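Elongation factor G (Thermus thermophilus, PDB 2DY1) binds GTP and a magnesium ion and is probably a GTPase that acts as an elongation factor in the translocation step of protein synthesis. Local coordinates at residues L485-A490 and M531-I536. Sequence-based numbering, arbitrary orientation.
Sequences LRLEPA and MGFKAI
E488 and I536 meet on one face of an antiparallel strand pair in the domain IV sheet, a domain of the S5-like class. CD1 of I536 lies against the carboxylate of E488, 3.7 Å from its CD, while the aliphatic CD of K534 comes to 3.9 Å from OE1. A long acidic residue suits this partly exposed face: its extended chain carries OE2 to NE of R486 at 2.8 Å, a salt bridge nearly in the guanidinium plane that uses the anti side of the carboxylate. Cutting E488 back to an alanine is likely to leave R486 NE without its carboxylate mate and to uncover CD1 of I536. On the apolar face, the lone methyl of A535 leaves room for L485 CD1 and L487 CD2; with CG of L487 anti to its carbonyl carbon (chi1 -67°), the side chain runs alongside F533, bringing CD2 to 3.9 Å from CD2 of the ring. Paired amides and carbonyls of R486 with I536 and E488 with K534 fix the register. Helices 509-520 and 549-566 cover the apolar side, and R486 NH1 also pairs with E465. G532 suits its turn, since positive phi (64°) favours glycine; its O accepts A490 N at 2.9 Å from above the carbonyl plane.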
ATOM      1  N   LEU A 485      48.142  13.051   9.766  1.00 15.62           N
ATOM      2  CA  LEU A 485      46.759  13.410   9.470  1.00 14.74           C
ATOM      3  C   LEU A 485      46.224  14.599  10.266  1.00 16.18           C
ATOM      4  O   LEU A 485      46.406  14.677  11.476  1.00 17.59           O
ATOM      5  CB  LEU A 485      45.867  12.205   9.793  1.00 15.26           C
ATOM      6  CG  LEU A 485      44.351  12.433   9.710  1.00 17.03           C
ATOM      7  CD1 LEU A 485      43.949  12.520   8.241  1.00 16.16           C
ATOM      8  CD2 LEU A 485      43.612  11.261  10.377  1.00 17.75           C
ATOM      9  N   ARG A 486      45.556  15.515   9.574  1.00 14.74           N
ATOM     10  CA  ARG A 486      44.922  16.658  10.226  1.00 14.83           C
ATOM     11  C   ARG A 486      43.418  16.486   9.966  1.00 16.08           C
ATOM     12  O   ARG A 486      43.008  16.233   8.837  1.00 15.21           O
ATOM     13  CB  ARG A 486      45.420  17.971   9.596  1.00 16.05           C
ATOM     14  CG  ARG A 486      44.827  19.246  10.173  1.00 20.86           C
ATOM     15  CD  ARG A 486      45.368  20.441   9.383  1.00 22.43           C
ATOM     16  NE  ARG A 486      44.866  21.742   9.828  1.00 21.42           N
ATOM     17  CZ  ARG A 486      45.315  22.402  10.892  1.00 18.41           C
ATOM     18  NH1 ARG A 486      46.281  21.899  11.648  1.00 23.69           N
ATOM     19  NH2 ARG A 486      44.804  23.589  11.196  1.00 27.63           N
ATOM     20  N   LEU A 487      42.611  16.605  11.020  1.00 18.72           N
ATOM     21  CA  LEU A 487      41.154  16.502  10.913  1.00 18.16           C
ATOM     22  C   LEU A 487      40.552  17.864  11.225  1.00 20.64           C
ATOM     23  O   LEU A 487      40.935  18.518  12.194  1.00 21.09           O
ATOM     24  CB  LEU A 487      40.594  15.481  11.917  1.00 20.16           C
ATOM     25  CG  LEU A 487      40.944  14.012  11.696  1.00 17.94           C
ATOM     26  CD1 LEU A 487      40.244  13.182  12.777  1.00 18.82           C
ATOM     27  CD2 LEU A 487      40.504  13.550  10.308  1.00 17.98           C
ATOM     28  N   GLU A 488      39.606  18.298  10.407  1.00 20.34           N
ATOM     29  CA  GLU A 488      38.975  19.588  10.637  1.00 22.08           C
ATOM     30  C   GLU A 488      37.475  19.444  10.553  1.00 22.74           C
ATOM     31  O   GLU A 488      36.959  18.725   9.689  1.00 23.38           O
ATOM     32  CB  GLU A 488      39.414  20.592   9.579  1.00 22.35           C
ATOM     33  CG  GLU A 488      40.912  20.738   9.455  1.00 22.80           C
ATOM     34  CD  GLU A 488      41.304  21.768   8.418  1.00 27.43           C
ATOM     35  OE1 GLU A 488      40.516  22.007   7.476  1.00 31.18           O
ATOM     36  OE2 GLU A 488      42.412  22.332   8.542  1.00 28.65           O
ATOM     37  N   PRO A 489      36.745  20.115  11.454  1.00 25.85           N
ATOM     38  CA  PRO A 489      35.286  20.016  11.401  1.00 25.62           C
ATOM     39  C   PRO A 489      34.869  20.509  10.020  1.00 24.99           C
ATOM     40  O   PRO A 489      35.470  21.442   9.494  1.00 25.30           O
ATOM     41  CB  PRO A 489      34.840  20.970  12.509  1.00 25.97           C
ATOM     42  CG  PRO A 489      35.960  20.874  13.505  1.00 25.40           C
ATOM     43  CD  PRO A 489      37.183  20.920  12.606  1.00 24.95           C
ATOM     44  N   ALA A 490      33.862  19.881   9.419  1.00 21.32           N
ATOM     45  CA  ALA A 490      33.401  20.299   8.096  1.00 24.03           C
ATOM     46  C   ALA A 490      31.935  19.904   7.921  1.00 24.49           C
ATOM     47  O   ALA A 490      31.452  18.999   8.590  1.00 26.29           O
ATOM     48  CB  ALA A 490      34.240  19.655   7.018  1.00 28.25           C
ATOM     49  N   MET A 531      31.120  11.525  10.936  1.00 18.06           N
ATOM     50  CA  MET A 531      30.865  12.360   9.778  1.00 19.83           C
ATOM     51  C   MET A 531      31.255  13.811  10.070  1.00 19.42           C
ATOM     52  O   MET A 531      31.724  14.142  11.159  1.00 19.61           O
ATOM     53  CB  MET A 531      29.377  12.305   9.396  1.00 24.30           C
ATOM     54  CG  MET A 531      28.420  12.765  10.496  1.00 21.42           C
ATOM     55  SD  MET A 531      26.666  12.810   9.964  1.00 32.08           S
ATOM     56  CE  MET A 531      26.731  11.728   8.615  1.00 22.19           C
ATOM     57  N   GLY A 532      31.062  14.664   9.075  1.00 21.50           N
ATOM     58  CA  GLY A 532      31.358  16.071   9.248  1.00 21.19           C
ATOM     59  C   GLY A 532      32.811  16.430   9.506  1.00 20.45           C
ATOM     60  O   GLY A 532      33.105  17.231  10.396  1.00 21.91           O
ATOM     61  N   PHE A 533      33.727  15.843   8.741  1.00 21.04           N
ATOM     62  CA  PHE A 533      35.144  16.171   8.902  1.00 21.73           C
ATOM     63  C   PHE A 533      35.882  16.131   7.586  1.00 19.05           C
ATOM     64  O   PHE A 533      35.507  15.399   6.666  1.00 19.28           O
ATOM     65  CB  PHE A 533      35.846  15.207   9.867  1.00 20.09           C
ATOM     66  CG  PHE A 533      35.918  13.792   9.380  1.00 17.96           C
ATOM     67  CD1 PHE A 533      34.930  12.867   9.725  1.00 20.09           C
ATOM     68  CD2 PHE A 533      36.968  13.371   8.563  1.00 20.06           C
ATOM     69  CE1 PHE A 533      34.991  11.551   9.268  1.00 16.89           C
ATOM     70  CE2 PHE A 533      37.034  12.060   8.100  1.00 17.97           C
ATOM     71  CZ  PHE A 533      36.042  11.142   8.453  1.00 19.16           C
ATOM     72  N   LYS A 534      36.944  16.927   7.517  1.00 19.80           N
ATOM     73  CA  LYS A 534      37.806  16.964   6.353  1.00 18.96           C
ATOM     74  C   LYS A 534      39.073  16.295   6.862  1.00 15.46           C
ATOM     75  O   LYS A 534      39.541  16.610   7.960  1.00 19.24           O
ATOM     76  CB  LYS A 534      38.099  18.408   5.934  1.00 27.93           C
ATOM     77  CG  LYS A 534      39.003  18.518   4.713  1.00 32.60           C
ATOM     78  CD  LYS A 534      39.289  19.976   4.351  1.00 41.10           C
ATOM     79  CE  LYS A 534      38.015  20.730   3.991  1.00 48.23           C
ATOM     80  NZ  LYS A 534      38.296  22.134   3.570  1.00 56.00           N
ATOM     81  N   ALA A 535      39.590  15.343   6.089  1.00 16.10           N
ATOM     82  CA  ALA A 535      40.804  14.629   6.448  1.00 14.74           C
ATOM     83  C   ALA A 535      41.898  15.085   5.487  1.00 16.54           C
ATOM     84  O   ALA A 535      41.775  14.936   4.269  1.00 19.07           O
ATOM     85  CB  ALA A 535      40.586  13.115   6.326  1.00 16.91           C
ATOM     86  N   ILE A 536      42.967  15.635   6.048  1.00 16.04           N
ATOM     87  CA  ILE A 536      44.096  16.131   5.276  1.00 15.25           C
ATOM     88  C   ILE A 536      45.351  15.314   5.602  1.00 15.04           C
ATOM     89  O   ILE A 536      45.786  15.270   6.759  1.00 15.50           O
ATOM     90  CB  ILE A 536      44.361  17.617   5.621  1.00 17.64           C
ATOM     91  CG1 ILE A 536      43.098  18.449   5.351  1.00 19.39           C
ATOM     92  CG2 ILE A 536      45.522  18.141   4.789  1.00 17.13           C
ATOM     93  CD1 ILE A 536      43.212  19.906   5.798  1.00 23.67           C
TER